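Local coordinates for protein putative phosphoglycolate phosphatase (Lactobacillus delbrueckii, PDB 2HI0) that probably acts as a phosphoglycolate phosphatase of the haloacid dehalogenase (HAD) superfamily, hydrolysing 2-phosphoglycolate to glycolate and phosphate, at residues F9-T14 / V142-L147; L16-D21 / P99-H104; N121-G126 / S151-L156; L129-N134 / E138-L143. All blocks are in the same frame, centred on the assembly; numbering follows the deposited sequence.

Interaction 1: F9-T14 / V142-L147. With NA (sodium ion), chain C.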
loop_
_atom_site.group_PDB
_atom_site.type_symbol
_atom_site.label_atom_id
_atom_site.label_comp_id
_atom_site.label_asym_id
_atom_site.label_seq_id
_atom_site.Cartn_x
_atom_site.Cartn_y
_atom_site.Cartn_z
ATOM N N PHE A 9 -9.425 -1.335 -1.769
ATOM C CA PHE A 9 -8.269 -0.654 -2.335
ATOM C C PHE A 9 -7.101 -0.618 -1.339
ATOM O O PHE A 9 -7.268 -0.354 -0.135
ATOM C CB PHE A 9 -8.575 0.809 -2.643
ATOM C CG PHE A 9 -9.653 1.009 -3.671
ATOM C CD1 PHE A 9 -10.985 0.912 -3.329
ATOM C CD2 PHE A 9 -9.323 1.224 -4.986
ATOM C CE1 PHE A 9 -11.963 1.096 -4.276
ATOM C CE2 PHE A 9 -10.328 1.427 -5.930
ATOM C CZ PHE A 9 -11.624 1.341 -5.564
ATOM N N ASP A 10 -5.918 -0.838 -1.870
ATOM C CA ASP A 10 -4.681 -0.377 -1.183
ATOM C C ASP A 10 -4.642 1.174 -1.243
ATOM O O ASP A 10 -5.398 1.806 -1.995
ATOM C CB ASP A 10 -3.455 -0.949 -1.873
ATOM C CG ASP A 10 -2.178 -0.725 -1.080
ATOM O OD1 ASP A 10 -2.190 -0.671 0.170
ATOM O OD2 ASP A 10 -1.147 -0.568 -1.747
HETATM N N MSE A 11 -3.835 1.803 -0.398
HETATM C CA MSE A 11 -3.749 3.259 -0.326
HETATM C C MSE A 11 -2.557 3.783 -1.148
HETATM O O MSE A 11 -2.777 4.480 -2.164
HETATM C CB MSE A 11 -3.668 3.729 1.130
HETATM C CG MSE A 11 -3.426 5.189 1.265
HETATM SE SE MSE A 11 -3.841 5.814 3.026
HETATM C CE MSE A 11 -5.757 6.094 2.976
ATOM N N ASP A 12 -1.331 3.452 -0.708
ATOM C CA ASP A 12 -0.099 3.968 -1.330
ATOM C C ASP A 12 0.008 3.565 -2.783
ATOM O O ASP A 12 -0.131 2.385 -3.090
ATOM C CB ASP A 12 1.155 3.450 -0.617
ATOM C CG ASP A 12 1.344 4.014 0.740
ATOM O OD1 ASP A 12 1.528 5.218 0.896
ATOM O OD2 ASP A 12 1.362 3.205 1.698
ATOM N N GLY A 13 0.176 4.525 -3.688
ATOM C CA GLY A 13 0.387 4.175 -5.102
ATOM C C GLY A 13 -0.863 3.758 -5.844
ATOM O O GLY A 13 -0.814 3.409 -7.017
ATOM N N THR A 14 -2.003 3.779 -5.164
ATOM C CA THR A 14 -3.231 3.246 -5.692
ATOM C C THR A 14 -4.270 4.347 -5.650
ATOM O O THR A 14 -4.699 4.846 -6.685
ATOM C CB THR A 14 -3.688 1.965 -4.941
ATOM O OG1 THR A 14 -2.613 0.994 -4.983
ATOM C CG2 THR A 14 -4.890 1.398 -5.565
ATOM N N VAL A 142 -6.237 9.234 9.418
ATOM C CA VAL A 142 -6.142 10.660 9.170
ATOM C C VAL A 142 -6.406 10.972 7.690
ATOM O O VAL A 142 -7.130 11.894 7.343
ATOM C CB VAL A 142 -4.767 11.260 9.564
ATOM C CG1 VAL A 142 -4.628 12.694 9.056
ATOM C CG2 VAL A 142 -4.632 11.308 11.048
ATOM N N LEU A 143 -5.791 10.213 6.821
ATOM C CA LEU A 143 -5.872 10.480 5.410
ATOM C C LEU A 143 -7.270 10.235 4.838
ATOM O O LEU A 143 -7.773 10.998 3.990
ATOM C CB LEU A 143 -4.785 9.674 4.696
ATOM C CG LEU A 143 -3.337 10.200 4.911
ATOM C CD1 LEU A 143 -2.332 9.207 4.365
ATOM C CD2 LEU A 143 -3.178 11.612 4.220
ATOM N N VAL A 144 -7.912 9.162 5.296
ATOM C CA VAL A 144 -9.242 8.847 4.817
ATOM C C VAL A 144 -10.189 9.935 5.295
ATOM O O VAL A 144 -11.044 10.389 4.524
ATOM C CB VAL A 144 -9.727 7.459 5.282
ATOM C CG1 VAL A 144 -11.248 7.357 5.103
ATOM C CG2 VAL A 144 -9.013 6.398 4.485
ATOM N N GLU A 145 -10.043 10.359 6.548
ATOM C CA GLU A 145 -10.946 11.364 7.114
ATOM C C GLU A 145 -10.799 12.705 6.420
ATOM O O GLU A 145 -11.792 13.393 6.203
ATOM C CB GLU A 145 -10.720 11.541 8.628
ATOM C CG GLU A 145 -11.534 12.681 9.297
ATOM N N GLU A 146 -9.573 13.057 6.057
ATOM C CA GLU A 146 -9.302 14.361 5.488
ATOM C C GLU A 146 -9.531 14.401 4.007
ATOM O O GLU A 146 -10.078 15.390 3.504
ATOM C CB GLU A 146 -7.879 14.830 5.775
ATOM C CG GLU A 146 -7.612 15.098 7.279
ATOM C CD GLU A 146 -8.658 16.031 7.933
ATOM O OE1 GLU A 146 -8.880 17.165 7.422
ATOM O OE2 GLU A 146 -9.276 15.615 8.944
ATOM N N LEU A 147 -9.158 13.340 3.296
ATOM C CA LEU A 147 -9.223 13.344 1.823
ATOM C C LEU A 147 -10.404 12.542 1.254
ATOM O O LEU A 147 -10.808 12.793 0.113
ATOM C CB LEU A 147 -7.905 12.850 1.231
ATOM C CG LEU A 147 -6.631 13.573 1.660
ATOM C CD1 LEU A 147 -5.368 12.905 1.131
ATOM C CD2 LEU A 147 -6.666 15.036 1.227
HETATM NA NA NA C . 0.710 0.131 -2.421
HETATM O O HOH W 1 1.297 -2.492 -2.270
#
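Met11, modelled as selenomethionine, reaches helix 137-147 at Leu143 and Val144 with the last two atoms of its side chain. CB and CG span the distance to the helix; at this end the side chain lies against Val131 and Ser133 of strand 128-133. With CG anti to the backbone N (chi1 174°) and chi2 also extended, the chain runs almost straight as far as selenium. There Met11 SE meets Leu143 CD1 at 3.9 Å. A bend at chi3 (-83°) then carries the methyl group to Val144, so that Met11 CE stands 3.6 Å from Val144 CG2 and 4.1 Å from Leu143 CB. The contact is apolar and buried, and no hydrogen bond crosses it. On either side of Met11 in sequence, the loop turns to the metal: the sodium ion is bound by Asp10 OD2 at 2.1 Å and by the backbone oxygen Asp12 O at 2.5 Å, with Asp190 and a water as further ligands. Asp10, Asp12 and Thr14 fit the HAD signature DxDx(T/V) at a strand end. Met11 thus fills the layer between the loop leaving strand 6-9, the neighbouring strand 128-133 and helix 137-147, while helix 115-124 packs on the preceding Phe9.

Interaction 2: L16-D21 / P99-H104; sequences LDTSAD and PYYADH
Tyr101 holds its CG anti to the backbone N (chi1 180°), which swings the ring across toward Asp21, while Asp21 keeps its CG beside its own backbone N (chi1 -77°), which sets Asp21 CG 3.7 Å from His104 O, a contact without a hydrogen bond. The carbonyl oxygen Asp21 O lies at the ring edge, near the plane of Tyr101, 4.1 Å from Tyr101 CD1. Farther out, Tyr101 OH passes 4.3 Å from Thr18 CG2 and is hydrogen-bonded to Lys135 NZ. In HAD phosphatases with a helical cap inserted in the hairpin after the first strand, here 16-17 with 110-111, the chain leaves and re-enters the core close together; this contact is consistent with that, since it joins the start of helix 19-32 to the end of helix 87-103. One water donates to both Asp21 O (2.8 Å) and His104 O (2.9 Å), tying the two carbonyls together. The Asp21 carboxylate is gripped by Ile107 N and Thr109 OG1 at OD2 and by Lys108 N at OD1. His104 folds back over Tyr100, its ND1 lying 3.4 Å above the phenol ring centre and donating within the imidazole plane to Tyr100 O at 2.7 Å.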
loop_
_atom_site.group_PDB
_atom_site.type_symbol
_atom_site.label_atom_id
_atom_site.label_comp_id
_atom_site.label_asym_id
_atom_site.label_seq_id
_atom_site.Cartn_x
_atom_site.Cartn_y
_atom_site.Cartn_z
ATOM N N LEU A 16 -3.875 7.156 -3.274
ATOM C CA LEU A 16 -3.147 8.330 -2.785
ATOM C C LEU A 16 -1.706 8.339 -3.300
ATOM O O LEU A 16 -1.002 7.326 -3.239
ATOM C CB LEU A 16 -3.132 8.406 -1.252
ATOM C CG LEU A 16 -4.475 8.825 -0.632
ATOM C CD1 LEU A 16 -4.316 8.919 0.864
ATOM C CD2 LEU A 16 -4.974 10.174 -1.153
ATOM N N ASP A 17 -1.289 9.523 -3.762
ATOM C CA ASP A 17 0.039 9.801 -4.282
ATOM C C ASP A 17 0.898 10.193 -3.054
ATOM O O ASP A 17 0.965 11.368 -2.658
ATOM C CB ASP A 17 -0.096 10.931 -5.290
ATOM C CG ASP A 17 1.155 11.222 -6.040
ATOM O OD1 ASP A 17 2.244 10.734 -5.660
ATOM O OD2 ASP A 17 0.983 11.980 -7.020
ATOM N N THR A 18 1.548 9.187 -2.446
ATOM C CA THR A 18 2.216 9.331 -1.131
ATOM C C THR A 18 3.737 9.356 -1.161
ATOM O O THR A 18 4.369 9.557 -0.112
ATOM C CB THR A 18 1.803 8.137 -0.213
ATOM O OG1 THR A 18 2.057 6.936 -0.891
ATOM C CG2 THR A 18 0.307 8.165 0.173
ATOM N N SER A 19 4.344 9.064 -2.336
ATOM C CA SER A 19 5.790 8.807 -2.331
ATOM C C SER A 19 6.624 10.002 -1.910
ATOM O O SER A 19 7.608 9.839 -1.239
ATOM C CB SER A 19 6.225 8.311 -3.698
ATOM O OG SER A 19 5.797 9.149 -4.742
ATOM N N ALA A 20 6.193 11.213 -2.250
ATOM C CA ALA A 20 6.978 12.386 -1.822
ATOM C C ALA A 20 7.033 12.539 -0.313
ATOM O O ALA A 20 8.115 12.748 0.253
ATOM C CB ALA A 20 6.456 13.688 -2.450
ATOM N N ASP A 21 5.882 12.438 0.364
ATOM C CA ASP A 21 5.817 12.629 1.820
ATOM C C ASP A 21 6.531 11.470 2.513
ATOM O O ASP A 21 7.191 11.643 3.548
ATOM C CB ASP A 21 4.362 12.749 2.312
ATOM C CG ASP A 21 3.731 14.125 2.021
ATOM O OD1 ASP A 21 4.439 15.114 1.720
ATOM O OD2 ASP A 21 2.482 14.252 2.103
ATOM N N PRO A 99 5.924 8.539 14.115
ATOM C CA PRO A 99 5.234 9.773 14.503
ATOM C C PRO A 99 5.482 10.940 13.548
ATOM O O PRO A 99 4.549 11.716 13.231
ATOM C CB PRO A 99 5.801 10.090 15.883
ATOM C CG PRO A 99 7.055 9.316 15.968
ATOM C CD PRO A 99 6.938 8.121 15.105
ATOM N N TYR A 100 6.704 11.017 13.023
ATOM C CA TYR A 100 6.984 12.107 12.076
ATOM C C TYR A 100 6.097 12.004 10.852
ATOM O O TYR A 100 5.437 12.963 10.450
ATOM C CB TYR A 100 8.434 12.130 11.678
ATOM C CG TYR A 100 8.735 13.341 10.833
ATOM C CD1 TYR A 100 9.101 14.545 11.446
ATOM C CD2 TYR A 100 8.617 13.307 9.430
ATOM C CE1 TYR A 100 9.383 15.680 10.665
ATOM C CE2 TYR A 100 8.887 14.417 8.656
ATOM C CZ TYR A 100 9.264 15.604 9.275
ATOM O OH TYR A 100 9.538 16.718 8.480
ATOM N N TYR A 101 6.085 10.815 10.253
ATOM C CA TYR A 101 5.230 10.577 9.100
ATOM C C TYR A 101 3.733 10.865 9.398
ATOM O O TYR A 101 3.062 11.571 8.614
ATOM C CB TYR A 101 5.442 9.165 8.545
ATOM C CG TYR A 101 4.533 8.957 7.357
ATOM C CD1 TYR A 101 4.719 9.665 6.189
ATOM C CD2 TYR A 101 3.505 8.069 7.409
ATOM C CE1 TYR A 101 3.887 9.488 5.105
ATOM C CE2 TYR A 101 2.669 7.885 6.342
ATOM C CZ TYR A 101 2.849 8.596 5.185
ATOM O OH TYR A 101 1.975 8.413 4.129
ATOM N N ALA A 102 3.212 10.308 10.484
ATOM C CA ALA A 102 1.852 10.574 10.901
ATOM C C ALA A 102 1.502 12.078 10.937
ATOM O O ALA A 102 0.414 12.485 10.533
ATOM C CB ALA A 102 1.551 9.906 12.293
ATOM N N ASP A 103 2.430 12.889 11.428
ATOM C CA ASP A 103 2.228 14.335 11.523
ATOM C C ASP A 103 2.567 15.097 10.232
ATOM O O ASP A 103 2.360 16.318 10.156
ATOM C CB ASP A 103 3.123 14.896 12.637
ATOM C CG ASP A 103 2.744 14.369 14.014
ATOM O OD1 ASP A 103 1.566 13.961 14.196
ATOM O OD2 ASP A 103 3.629 14.342 14.899
ATOM N N HIS A 104 3.130 14.403 9.250
ATOM C CA HIS A 104 3.520 15.043 7.998
ATOM C C HIS A 104 3.055 14.267 6.763
ATOM O O HIS A 104 3.768 14.229 5.757
ATOM C CB HIS A 104 5.038 15.221 7.960
ATOM C CG HIS A 104 5.558 16.104 9.055
ATOM N ND1 HIS A 104 5.818 15.672 10.346
ATOM C CD2 HIS A 104 5.918 17.409 9.016
ATOM C CE1 HIS A 104 6.301 16.681 11.051
ATOM N NE2 HIS A 104 6.340 17.750 10.277
HETATM O O HOH W 2 6.640 13.736 5.376
#

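Interaction 3: N121-G126 / S151-L156; sequences NLRQKG and SFDFAL
Ser151 O approaches the guanidinium of Arg123 obliquely, and Asp153 OD1 lies farther off at its edge, near the plane. A second flat group, the ring of Phe152, carries Ser151 CB over one face, offset toward the rim, and packs edge-to-face with Phe148. The setting is the surface of the Rossmann-like HAD core, where the last turn of helix 115-124 faces the loop that leads into edge strand 154-158. Arg123 sets out with CG beside its backbone N, and a bend at chi3 (50°) folds the end of the chain so that NH1 comes round to Ser151 O. Arg123 NH1 gives Ser151 O a weak hydrogen bond of 3.0 Å that is far from straight, at 126°. Arg123 CD lies 3.6 Å from Ser151 O. Asp153 OD1 remains 4.4 Å from Arg123 NH1, beyond a salt bridge, so any attraction there is probably a loose electrostatic one. The other carboxylate oxygen, OD2, accepts from Leu129 N, which ties Asp153 to the adjacent strand 128-133; the Arg123 side chain itself lies against that of Leu129. Helix 115-124 closes with a Schellman motif: Gly126, at positive phi, leaves the helical path as Gly126 N bonds Arg123 O at 3.0 Å.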
loop_
_atom_site.group_PDB
_atom_site.type_symbol
_atom_site.label_atom_id
_atom_site.label_comp_id
_atom_site.label_asym_id
_atom_site.label_seq_id
_atom_site.Cartn_x
_atom_site.Cartn_y
_atom_site.Cartn_z
ATOM N N ASN A 121 -18.528 7.626 -8.426
ATOM C CA ASN A 121 -19.230 6.872 -9.443
ATOM C C ASN A 121 -19.522 5.473 -8.941
ATOM O O ASN A 121 -20.615 4.932 -9.167
ATOM C CB ASN A 121 -18.409 6.778 -10.729
ATOM C CG ASN A 121 -18.294 8.112 -11.480
ATOM O OD1 ASN A 121 -18.986 9.091 -11.164
ATOM N ND2 ASN A 121 -17.380 8.160 -12.453
ATOM N N LEU A 122 -18.545 4.851 -8.274
ATOM C CA LEU A 122 -18.788 3.474 -7.785
ATOM C C LEU A 122 -19.885 3.447 -6.714
ATOM O O LEU A 122 -20.706 2.523 -6.687
ATOM C CB LEU A 122 -17.496 2.836 -7.272
ATOM C CG LEU A 122 -16.397 2.507 -8.305
ATOM C CD1 LEU A 122 -15.167 2.066 -7.531
ATOM C CD2 LEU A 122 -16.798 1.466 -9.349
ATOM N N ARG A 123 -19.900 4.420 -5.814
ATOM C CA ARG A 123 -20.912 4.450 -4.755
ATOM C C ARG A 123 -22.276 4.644 -5.420
ATOM O O ARG A 123 -23.250 4.022 -5.003
ATOM C CB ARG A 123 -20.648 5.573 -3.760
ATOM C CG ARG A 123 -19.371 5.383 -2.970
ATOM C CD ARG A 123 -18.995 6.645 -2.200
ATOM N NE ARG A 123 -20.140 7.150 -1.439
ATOM C CZ ARG A 123 -20.619 6.588 -0.330
ATOM N NH1 ARG A 123 -20.058 5.489 0.192
ATOM N NH2 ARG A 123 -21.659 7.143 0.283
ATOM N N GLN A 124 -22.331 5.450 -6.480
ATOM C CA GLN A 124 -23.604 5.675 -7.206
ATOM C C GLN A 124 -24.125 4.376 -7.831
ATOM O O GLN A 124 -25.336 4.212 -7.981
ATOM C CB GLN A 124 -23.472 6.779 -8.272
ATOM N N LYS A 125 -23.220 3.468 -8.210
ATOM C CA LYS A 125 -23.573 2.175 -8.800
ATOM C C LYS A 125 -23.770 1.086 -7.746
ATOM O O LYS A 125 -24.032 -0.057 -8.103
ATOM C CB LYS A 125 -22.507 1.730 -9.792
ATOM C CG LYS A 125 -22.282 2.652 -11.014
ATOM C CD LYS A 125 -23.274 2.327 -12.119
ATOM C CE LYS A 125 -23.192 3.291 -13.305
ATOM N N GLY A 126 -23.691 1.458 -6.464
ATOM C CA GLY A 126 -24.001 0.582 -5.339
ATOM C C GLY A 126 -22.872 -0.321 -4.891
ATOM O O GLY A 126 -23.114 -1.275 -4.185
ATOM N N SER A 151 -16.640 8.390 2.108
ATOM C CA SER A 151 -16.495 7.555 0.899
ATOM C C SER A 151 -16.470 6.057 1.184
ATOM O O SER A 151 -17.040 5.257 0.421
ATOM C CB SER A 151 -15.217 7.914 0.135
ATOM O OG SER A 151 -15.424 9.100 -0.597
ATOM N N PHE A 152 -15.814 5.686 2.280
ATOM C CA PHE A 152 -15.500 4.295 2.553
ATOM C C PHE A 152 -16.344 3.697 3.645
ATOM O O PHE A 152 -16.624 4.328 4.679
ATOM C CB PHE A 152 -13.986 4.148 2.896
ATOM C CG PHE A 152 -13.089 4.457 1.749
ATOM C CD1 PHE A 152 -13.033 3.606 0.647
ATOM C CD2 PHE A 152 -12.313 5.611 1.734
ATOM C CE1 PHE A 152 -12.202 3.891 -0.458
ATOM C CE2 PHE A 152 -11.501 5.906 0.614
ATOM C CZ PHE A 152 -11.443 5.051 -0.463
ATOM N N ASP A 153 -16.761 2.469 3.422
ATOM C CA ASP A 153 -17.506 1.740 4.408
ATOM C C ASP A 153 -16.601 1.146 5.478
ATOM O O ASP A 153 -17.081 0.746 6.527
ATOM C CB ASP A 153 -18.284 0.632 3.709
ATOM C CG ASP A 153 -19.264 1.192 2.679
ATOM O OD1 ASP A 153 -20.013 2.102 3.036
ATOM O OD2 ASP A 153 -19.248 0.784 1.491
ATOM N N PHE A 154 -15.294 1.069 5.174
ATOM C CA PHE A 154 -14.320 0.435 6.027
ATOM C C PHE A 154 -12.936 0.926 5.635
ATOM O O PHE A 154 -12.631 1.020 4.458
ATOM C CB PHE A 154 -14.391 -1.090 5.870
ATOM C CG PHE A 154 -13.399 -1.857 6.737
ATOM C CD1 PHE A 154 -13.734 -2.211 8.038
ATOM C CD2 PHE A 154 -12.156 -2.224 6.250
ATOM C CE1 PHE A 154 -12.835 -2.912 8.821
ATOM C CE2 PHE A 154 -11.279 -2.922 7.035
ATOM C CZ PHE A 154 -11.617 -3.254 8.316
ATOM N N ALA A 155 -12.097 1.205 6.622
ATOM C CA ALA A 155 -10.723 1.608 6.359
ATOM C C ALA A 155 -9.868 1.076 7.489
ATOM O O ALA A 155 -10.232 1.204 8.666
ATOM C CB ALA A 155 -10.570 3.137 6.220
ATOM N N LEU A 156 -8.786 0.397 7.130
ATOM C CA LEU A 156 -7.870 -0.170 8.116
ATOM C C LEU A 156 -6.432 -0.138 7.594
ATOM O O LEU A 156 -6.162 -0.559 6.467
ATOM C CB LEU A 156 -8.250 -1.618 8.392
ATOM C CG LEU A 156 -7.397 -2.357 9.438
ATOM C CD1 LEU A 156 -7.525 -1.695 10.824
ATOM C CD2 LEU A 156 -7.829 -3.854 9.439
#

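Interaction 4: L129-N134 / E138-L143; sequences LAVVSN and EAVQVL
The beta-alpha-beta unit formed by strand 128-133, helix 137-147 and strand 154-158 supplies this contact, in which the first strand packs against the helix that follows it. Val131 and Ser133, two apart in the strand, point to the helix, while Val132 between them points away to the opposite face of the sheet, against helix 169-178. The helix answers with a single side chain, Val140, whose two methyl groups divide the work. Val140 CG1, anti to the backbone N (chi1 168°), stands 4.4 Å from Val131 CG1, a light apolar touch. Val140 CG2, anti to the carbonyl carbon, meets both atoms of the serine side chain, 3.9 Å from Ser133 OG and 4.0 Å from Ser133 CB. The serine hydroxyl accepts a hydrogen bond from Lys135 N just beyond the strand, so it is held by the turn that follows the strand and not by the helix. Ser133 also touches Asp10, and its side chain lies about 7 Å from the sodium ion; it occupies the end of the strand beside the one that leads to the HAD aspartates, the place where relatives carry the serine or threonine of motif II. The next residue of the helix, Gln141, bonds Asn137 OD1 and Ala155 O through NE2, linking the helix to the unit's second strand. No hydrogen bond crosses between 129-134 and 138-143: what passes between them is van der Waals contact, and the Val140 methyl group covers a hydroxyl whose orientation is probably set by the backbone of Lys135.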
loop_
_atom_site.group_PDB
_atom_site.type_symbol
_atom_site.label_atom_id
_atom_site.label_comp_id
_atom_site.label_asym_id
_atom_site.label_seq_id
_atom_site.Cartn_x
_atom_site.Cartn_y
_atom_site.Cartn_z
ATOM N N LEU A 129 -17.155 0.281 -0.745
ATOM C CA LEU A 129 -15.771 0.672 -0.919
ATOM C C LEU A 129 -15.030 0.582 0.407
ATOM O O LEU A 129 -15.519 0.943 1.438
ATOM C CB LEU A 129 -15.634 2.082 -1.468
ATOM C CG LEU A 129 -16.426 2.487 -2.724
ATOM C CD1 LEU A 129 -16.212 4.025 -2.969
ATOM C CD2 LEU A 129 -16.020 1.624 -3.961
ATOM N N ALA A 130 -13.815 0.065 0.353
ATOM C CA ALA A 130 -12.934 -0.100 1.540
ATOM C C ALA A 130 -11.485 0.167 1.187
ATOM O O ALA A 130 -11.093 0.123 0.020
ATOM C CB ALA A 130 -13.098 -1.507 2.145
ATOM N N VAL A 131 -10.712 0.492 2.221
ATOM C CA VAL A 131 -9.255 0.636 2.165
ATOM C C VAL A 131 -8.654 -0.347 3.164
ATOM O O VAL A 131 -9.075 -0.405 4.308
ATOM C CB VAL A 131 -8.785 2.038 2.547
ATOM C CG1 VAL A 131 -7.190 2.115 2.549
ATOM C CG2 VAL A 131 -9.404 3.069 1.667
ATOM N N VAL A 132 -7.728 -1.149 2.683
ATOM C CA VAL A 132 -6.939 -2.057 3.524
ATOM C C VAL A 132 -5.493 -1.890 3.066
ATOM O O VAL A 132 -5.131 -2.203 1.925
ATOM C CB VAL A 132 -7.434 -3.511 3.447
ATOM C CG1 VAL A 132 -6.503 -4.436 4.268
ATOM C CG2 VAL A 132 -8.876 -3.603 3.925
ATOM N N SER A 133 -4.659 -1.379 3.955
ATOM C CA SER A 133 -3.310 -0.868 3.613
ATOM C C SER A 133 -2.278 -1.305 4.678
ATOM O O SER A 133 -2.589 -1.389 5.869
ATOM C CB SER A 133 -3.402 0.655 3.570
ATOM O OG SER A 133 -2.150 1.296 3.467
ATOM N N ASN A 134 -1.034 -1.487 4.241
ATOM C CA ASN A 134 0.100 -1.732 5.159
ATOM C C ASN A 134 0.691 -0.444 5.721
ATOM O O ASN A 134 1.575 -0.515 6.569
ATOM C CB ASN A 134 1.255 -2.545 4.483
ATOM C CG ASN A 134 1.018 -4.070 4.550
ATOM O OD1 ASN A 134 0.159 -4.531 5.319
ATOM N ND2 ASN A 134 1.751 -4.822 3.733
ATOM N N GLU A 138 -2.821 4.679 12.070
ATOM C CA GLU A 138 -3.022 6.055 12.513
ATOM C C GLU A 138 -2.974 7.022 11.323
ATOM O O GLU A 138 -3.799 7.946 11.220
ATOM C CB GLU A 138 -1.976 6.399 13.563
ATOM C CG GLU A 138 -0.517 6.334 13.074
ATOM C CD GLU A 138 0.192 4.974 13.290
ATOM O OE1 GLU A 138 -0.493 3.908 13.582
ATOM O OE2 GLU A 138 1.464 5.021 13.156
ATOM N N ALA A 139 -2.046 6.778 10.391
ATOM C CA ALA A 139 -1.886 7.618 9.206
ATOM C C ALA A 139 -3.014 7.314 8.181
ATOM O O ALA A 139 -3.586 8.228 7.591
ATOM C CB ALA A 139 -0.525 7.401 8.549
ATOM N N VAL A 140 -3.399 6.052 8.036
ATOM C CA VAL A 140 -4.515 5.703 7.182
ATOM C C VAL A 140 -5.799 6.452 7.609
ATOM O O VAL A 140 -6.519 7.003 6.771
ATOM C CB VAL A 140 -4.800 4.173 7.182
ATOM C CG1 VAL A 140 -6.197 3.857 6.481
ATOM C CG2 VAL A 140 -3.636 3.404 6.450
ATOM N N GLN A 141 -6.124 6.388 8.894
ATOM C CA GLN A 141 -7.333 7.023 9.409
ATOM C C GLN A 141 -7.359 8.556 9.182
ATOM O O GLN A 141 -8.391 9.107 8.755
ATOM C CB GLN A 141 -7.544 6.660 10.888
ATOM C CG GLN A 141 -7.739 5.173 11.199
ATOM C CD GLN A 141 -8.840 4.531 10.413
ATOM O OE1 GLN A 141 -9.871 5.156 10.101
ATOM N NE2 GLN A 141 -8.632 3.278 10.071
ATOM N N VAL A 142 -6.237 9.234 9.418
ATOM C CA VAL A 142 -6.142 10.660 9.170
ATOM C C VAL A 142 -6.406 10.972 7.690
ATOM O O VAL A 142 -7.130 11.894 7.343
ATOM C CB VAL A 142 -4.767 11.260 9.564
ATOM C CG1 VAL A 142 -4.628 12.694 9.056
ATOM C CG2 VAL A 142 -4.632 11.308 11.048
ATOM N N LEU A 143 -5.791 10.213 6.821
ATOM C CA LEU A 143 -5.872 10.480 5.410
ATOM C C LEU A 143 -7.270 10.235 4.838
ATOM O O LEU A 143 -7.773 10.998 3.990
ATOM C CB LEU A 143 -4.785 9.674 4.696
ATOM C CG LEU A 143 -3.337 10.200 4.911
ATOM C CD1 LEU A 143 -2.332 9.207 4.365
ATOM C CD2 LEU A 143 -3.178 11.612 4.220
#

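In the fold
Interactions 1, 3 and 4 lie on the same side of the chain's centre, around the sheet's 154-158, 128-133, 6-9 edge. The centres of interactions 1 and 4 are only about 5 Å apart, and both use helix 137-147. Interaction 3, its centre about 13 Å from those of both, closes a loop that contains interaction 4. Interaction 2 is nested inside the much longer loop closed by interaction 1, at the junction with the inserted helices; its centre is about 11 Å from that of interaction 1, and Thr18 reaches Asp12 there. Its centre lies about 23 Å from that of interaction 3, without touching. The series thus runs from the surface edge of the core, past the metal site, to the probable cap.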